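Local coordinates for protein beta-fructofuranosidase (PDB 6NOB) that probably hydrolyses terminal beta-fructofuranosides such as sucrose, as a family 32 glycoside hydrolase of Bifidobacterium adolescentis, at residues I111-E123 with A626-R637. Numbering follows the deposited sequence.
Sequences IYNRFGRSGAHFE and AVDARALNGIWR
W636 NE1 donates a hydrogen bond to water 1, 2.9 Å away and level with the indole plane, and the same water donates to S118 O and H121 O, so three groups from both segments grip one molecule. Beside it the indole lies almost flat on Y112: the tyrosine ring and the five-membered ring stack face to face, centroids 3.7 Å apart and planes at 9°. W636 CZ2 reaches Y112 CE1 at 3.4 Å, while I111 CG2 touches the tyrosine's opposite face. The phenol is also fixed at its far end, where Y112 OH donates to E123 O (2.9 Å). In a family 32 enzyme, whose five-bladed beta-propeller is followed by a beta-sandwich, this is where the C-terminal tail, leaving sandwich strand 624-632, folds back over the loop that leads into propeller strand 127-138. The tail is pinned by a backbone bond, I635 N to G119 O at 3.1 Å. CG1 of I635, at chi1 67°, sits between the backbone N and the carbonyl carbon, which leaves CG2 beside A120, 4.0 Å from its CB. A leucine in place of W636 would probably leave water 1 without its indole donor and Y112 without its stacking partner. Across the tyrosine from the indole, the R117 guanidinium faces Y112 CD1; its NE (2.9 Å) and NH1 donate in plane to E123 OE1, and E123 OE2 takes S118 N and OG from one face.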
loop_
_atom_site.group_PDB
_atom_site.type_symbol
_atom_site.label_atom_id
_atom_site.label_comp_id
_atom_site.label_asym_id
_atom_site.label_seq_id
_atom_site.Cartn_x
_atom_site.Cartn_y
_atom_site.Cartn_z
ATOM N N ILE A 111 -3.298 -6.930 20.477
ATOM C CA ILE A 111 -3.841 -6.513 19.189
ATOM C C ILE A 111 -3.202 -7.292 18.043
ATOM O O ILE A 111 -3.891 -7.719 17.111
ATOM C CB ILE A 111 -3.670 -4.993 19.005
ATOM C CG1 ILE A 111 -4.541 -4.230 20.007
ATOM C CG2 ILE A 111 -4.017 -4.577 17.578
ATOM C CD1 ILE A 111 -4.409 -2.726 19.915
ATOM N N TYR A 112 -1.885 -7.507 18.095
ATOM C CA TYR A 112 -1.153 -8.003 16.938
ATOM C C TYR A 112 -0.687 -9.448 17.043
ATOM O O TYR A 112 -0.488 -10.085 16.005
ATOM C CB TYR A 112 0.068 -7.113 16.664
ATOM C CG TYR A 112 -0.296 -5.756 16.108
ATOM C CD1 TYR A 112 -0.535 -5.583 14.751
ATOM C CD2 TYR A 112 -0.404 -4.649 16.939
ATOM C CE1 TYR A 112 -0.870 -4.347 14.237
ATOM C CE2 TYR A 112 -0.737 -3.407 16.434
ATOM C CZ TYR A 112 -0.970 -3.261 15.082
ATOM O OH TYR A 112 -1.303 -2.027 14.573
ATOM N N ASN A 113 -0.497 -9.981 18.248
ATOM C CA ASN A 113 0.007 -11.349 18.401
ATOM C C ASN A 113 -1.158 -12.340 18.320
ATOM O O ASN A 113 -1.580 -12.949 19.303
ATOM C CB ASN A 113 0.780 -11.486 19.706
ATOM C CG ASN A 113 1.423 -12.849 19.857
ATOM O OD1 ASN A 113 1.868 -13.451 18.880
ATOM N ND2 ASN A 113 1.470 -13.347 21.089
ATOM N N ARG A 114 -1.678 -12.492 17.102
ATOM C CA ARG A 114 -2.807 -13.373 16.839
ATOM C C ARG A 114 -2.609 -14.079 15.507
ATOM O O ARG A 114 -2.062 -13.507 14.559
ATOM C CB ARG A 114 -4.142 -12.610 16.804
ATOM C CG ARG A 114 -4.439 -11.778 18.036
ATOM C CD ARG A 114 -5.736 -11.009 17.863
ATOM N NE ARG A 114 -6.842 -11.895 17.514
ATOM C CZ ARG A 114 -7.554 -12.580 18.400
ATOM N NH1 ARG A 114 -7.276 -12.482 19.694
ATOM N NH2 ARG A 114 -8.546 -13.363 17.996
ATOM N N PHE A 115 -3.065 -15.329 15.445
ATOM C CA PHE A 115 -3.038 -16.078 14.195
ATOM C C PHE A 115 -3.791 -15.318 13.111
ATOM O O PHE A 115 -4.892 -14.809 13.342
ATOM C CB PHE A 115 -3.646 -17.467 14.405
ATOM C CG PHE A 115 -3.700 -18.309 13.159
ATOM C CD1 PHE A 115 -2.537 -18.695 12.509
ATOM C CD2 PHE A 115 -4.919 -18.733 12.647
ATOM C CE1 PHE A 115 -2.590 -19.477 11.367
ATOM C CE2 PHE A 115 -4.978 -19.513 11.506
ATOM C CZ PHE A 115 -3.814 -19.886 10.865
ATOM N N GLY A 116 -3.184 -15.222 11.931
ATOM C CA GLY A 116 -3.720 -14.430 10.846
ATOM C C GLY A 116 -3.082 -13.066 10.683
ATOM O O GLY A 116 -3.394 -12.368 9.710
ATOM N N ARG A 117 -2.207 -12.664 11.600
ATOM C CA ARG A 117 -1.502 -11.396 11.516
ATOM C C ARG A 117 -0.018 -11.638 11.274
ATOM O O ARG A 117 0.532 -12.672 11.664
ATOM C CB ARG A 117 -1.683 -10.567 12.793
ATOM C CG ARG A 117 -3.114 -10.482 13.291
ATOM C CD ARG A 117 -3.345 -9.216 14.101
ATOM N NE ARG A 117 -3.224 -8.015 13.278
ATOM C CZ ARG A 117 -3.806 -6.853 13.556
ATOM N NH1 ARG A 117 -3.640 -5.816 12.748
ATOM N NH2 ARG A 117 -4.562 -6.727 14.639
ATOM N N SER A 118 0.625 -10.675 10.618
ATOM C CA SER A 118 2.068 -10.716 10.461
ATOM C C SER A 118 2.742 -10.148 11.705
ATOM O O SER A 118 2.117 -9.481 12.533
ATOM C CB SER A 118 2.502 -9.932 9.224
ATOM O OG SER A 118 2.322 -8.539 9.426
ATOM N N GLY A 119 4.041 -10.411 11.828
ATOM C CA GLY A 119 4.784 -9.959 12.988
ATOM C C GLY A 119 5.620 -8.713 12.767
ATOM O O GLY A 119 5.919 -7.993 13.724
ATOM N N ALA A 120 6.002 -8.439 11.514
ATOM C CA ALA A 120 6.940 -7.363 11.220
ATOM C C ALA A 120 6.496 -6.426 10.104
ATOM O O ALA A 120 7.242 -5.498 9.773
ATOM C CB ALA A 120 8.318 -7.939 10.861
ATOM N N HIS A 121 5.327 -6.636 9.513
ATOM C CA HIS A 121 4.799 -5.732 8.502
ATOM C C HIS A 121 3.772 -4.804 9.135
ATOM O O HIS A 121 3.100 -5.166 10.104
ATOM C CB HIS A 121 4.161 -6.505 7.345
ATOM C CG HIS A 121 5.136 -7.312 6.544
ATOM N ND1 HIS A 121 5.747 -8.446 7.037
ATOM C CD2 HIS A 121 5.600 -7.154 5.282
ATOM C CE1 HIS A 121 6.550 -8.946 6.116
ATOM N NE2 HIS A 121 6.480 -8.182 5.040
ATOM N N PHE A 122 3.656 -3.595 8.587
ATOM C CA PHE A 122 2.694 -2.649 9.134
ATOM C C PHE A 122 1.271 -3.105 8.836
ATOM O O PHE A 122 0.943 -3.466 7.701
ATOM C CB PHE A 122 2.908 -1.242 8.580
ATOM C CG PHE A 122 1.916 -0.245 9.114
ATOM C CD1 PHE A 122 2.114 0.350 10.350
ATOM C CD2 PHE A 122 0.763 0.061 8.405
ATOM C CE1 PHE A 122 1.193 1.252 10.859
ATOM C CE2 PHE A 122 -0.163 0.958 8.910
ATOM C CZ PHE A 122 0.055 1.557 10.137
ATOM N N GLU A 123 0.429 -3.080 9.862
ATOM C CA GLU A 123 -1.000 -3.318 9.759
ATOM C C GLU A 123 -1.699 -2.349 10.699
ATOM O O GLU A 123 -1.129 -1.961 11.727
ATOM C CB GLU A 123 -1.380 -4.759 10.136
ATOM C CG GLU A 123 -0.655 -5.849 9.362
ATOM C CD GLU A 123 -0.959 -7.237 9.900
ATOM O OE1 GLU A 123 -1.794 -7.343 10.824
ATOM O OE2 GLU A 123 -0.363 -8.219 9.403
ATOM N N ALA A 626 26.287 -21.810 0.620
ATOM C CA ALA A 626 26.149 -21.332 1.989
ATOM C C ALA A 626 24.678 -21.107 2.304
ATOM O O ALA A 626 23.861 -20.866 1.410
ATOM C CB ALA A 626 26.945 -20.041 2.215
ATOM N N VAL A 627 24.357 -21.183 3.597
ATOM C CA VAL A 627 23.010 -20.936 4.103
ATOM C C VAL A 627 23.123 -20.066 5.348
ATOM O O VAL A 627 23.756 -20.466 6.332
ATOM C CB VAL A 627 22.256 -22.241 4.427
ATOM C CG1 VAL A 627 20.976 -21.940 5.192
ATOM C CG2 VAL A 627 21.944 -23.009 3.151
ATOM N N ASP A 628 22.510 -18.884 5.308
ATOM C CA ASP A 628 22.486 -17.944 6.428
ATOM C C ASP A 628 21.023 -17.743 6.803
ATOM O O ASP A 628 20.312 -16.974 6.150
ATOM C CB ASP A 628 23.168 -16.628 6.048
ATOM C CG ASP A 628 23.063 -15.562 7.131
ATOM O OD1 ASP A 628 22.657 -15.880 8.268
ATOM O OD2 ASP A 628 23.399 -14.395 6.841
ATOM N N ALA A 629 20.570 -18.437 7.844
ATOM C CA ALA A 629 19.186 -18.377 8.295
ATOM C C ALA A 629 19.135 -17.762 9.685
ATOM O O ALA A 629 19.948 -18.105 10.550
ATOM C CB ALA A 629 18.545 -19.766 8.303
ATOM N N ARG A 630 18.182 -16.853 9.893
ATOM C CA ARG A 630 18.054 -16.131 11.151
ATOM C C ARG A 630 16.583 -15.955 11.495
ATOM O O ARG A 630 15.736 -15.801 10.611
ATOM C CB ARG A 630 18.731 -14.748 11.093
ATOM C CG ARG A 630 20.196 -14.773 10.688
ATOM C CD ARG A 630 20.793 -13.379 10.610
ATOM N NE ARG A 630 21.906 -13.340 9.666
ATOM C CZ ARG A 630 22.800 -12.359 9.593
ATOM N NH1 ARG A 630 22.724 -11.320 10.416
ATOM N NH2 ARG A 630 23.772 -12.417 8.695
ATOM N N ALA A 631 16.292 -15.967 12.794
ATOM C CA ALA A 631 14.949 -15.669 13.266
ATOM C C ALA A 631 14.588 -14.220 12.957
ATOM O O ALA A 631 15.438 -13.327 12.979
ATOM C CB ALA A 631 14.842 -15.926 14.770
ATOM N N LEU A 632 13.311 -13.991 12.664
ATOM C CA LEU A 632 12.823 -12.659 12.337
ATOM C C LEU A 632 12.190 -12.030 13.572
ATOM O O LEU A 632 11.373 -12.662 14.248
ATOM C CB LEU A 632 11.816 -12.710 11.185
ATOM C CG LEU A 632 11.576 -11.403 10.423
ATOM C CD1 LEU A 632 12.786 -11.047 9.572
ATOM C CD2 LEU A 632 10.336 -11.507 9.558
ATOM N N ASN A 633 12.575 -10.789 13.863
ATOM C CA ASN A 633 12.012 -10.069 14.993
ATOM C C ASN A 633 10.606 -9.567 14.666
ATOM O O ASN A 633 10.179 -9.527 13.509
ATOM C CB ASN A 633 12.892 -8.880 15.372
ATOM C CG ASN A 633 14.253 -9.295 15.883
ATOM O OD1 ASN A 633 14.390 -10.288 16.596
ATOM N ND2 ASN A 633 15.274 -8.527 15.522
ATOM N N GLY A 634 9.887 -9.167 15.716
ATOM C CA GLY A 634 8.627 -8.476 15.569
ATOM C C GLY A 634 8.795 -6.993 15.843
ATOM O O GLY A 634 9.773 -6.569 16.456
ATOM N N ILE A 635 7.828 -6.203 15.379
ATOM C CA ILE A 635 7.894 -4.748 15.476
ATOM C C ILE A 635 6.960 -4.185 16.533
ATOM O O ILE A 635 6.944 -2.962 16.734
ATOM C CB ILE A 635 7.615 -4.081 14.116
ATOM C CG1 ILE A 635 6.167 -4.322 13.688
ATOM C CG2 ILE A 635 8.583 -4.593 13.063
ATOM C CD1 ILE A 635 5.746 -3.521 12.480
ATOM N N TRP A 636 6.184 -5.020 17.216
ATOM C CA TRP A 636 5.302 -4.546 18.277
ATOM C C TRP A 636 5.781 -4.920 19.670
ATOM O O TRP A 636 5.690 -4.102 20.589
ATOM C CB TRP A 636 3.879 -5.075 18.058
ATOM C CG TRP A 636 3.403 -4.883 16.646
ATOM C CD1 TRP A 636 3.270 -5.848 15.691
ATOM C CD2 TRP A 636 3.012 -3.647 16.026
ATOM N NE1 TRP A 636 2.813 -5.294 14.520
ATOM C CE2 TRP A 636 2.648 -3.946 14.697
ATOM C CE3 TRP A 636 2.933 -2.322 16.465
ATOM C CZ2 TRP A 636 2.211 -2.966 13.803
ATOM C CZ3 TRP A 636 2.498 -1.349 15.573
ATOM C CH2 TRP A 636 2.144 -1.678 14.258
ATOM N N ARG A 637 6.307 -6.129 19.848
ATOM C CA ARG A 637 6.875 -6.541 21.127
ATOM C C ARG A 637 8.356 -6.883 20.979
ATOM O O ARG A 637 8.721 -7.797 20.238
ATOM C CB ARG A 637 6.112 -7.740 21.698
HETATM O O HOH W 1 1.866 -6.617 12.157
#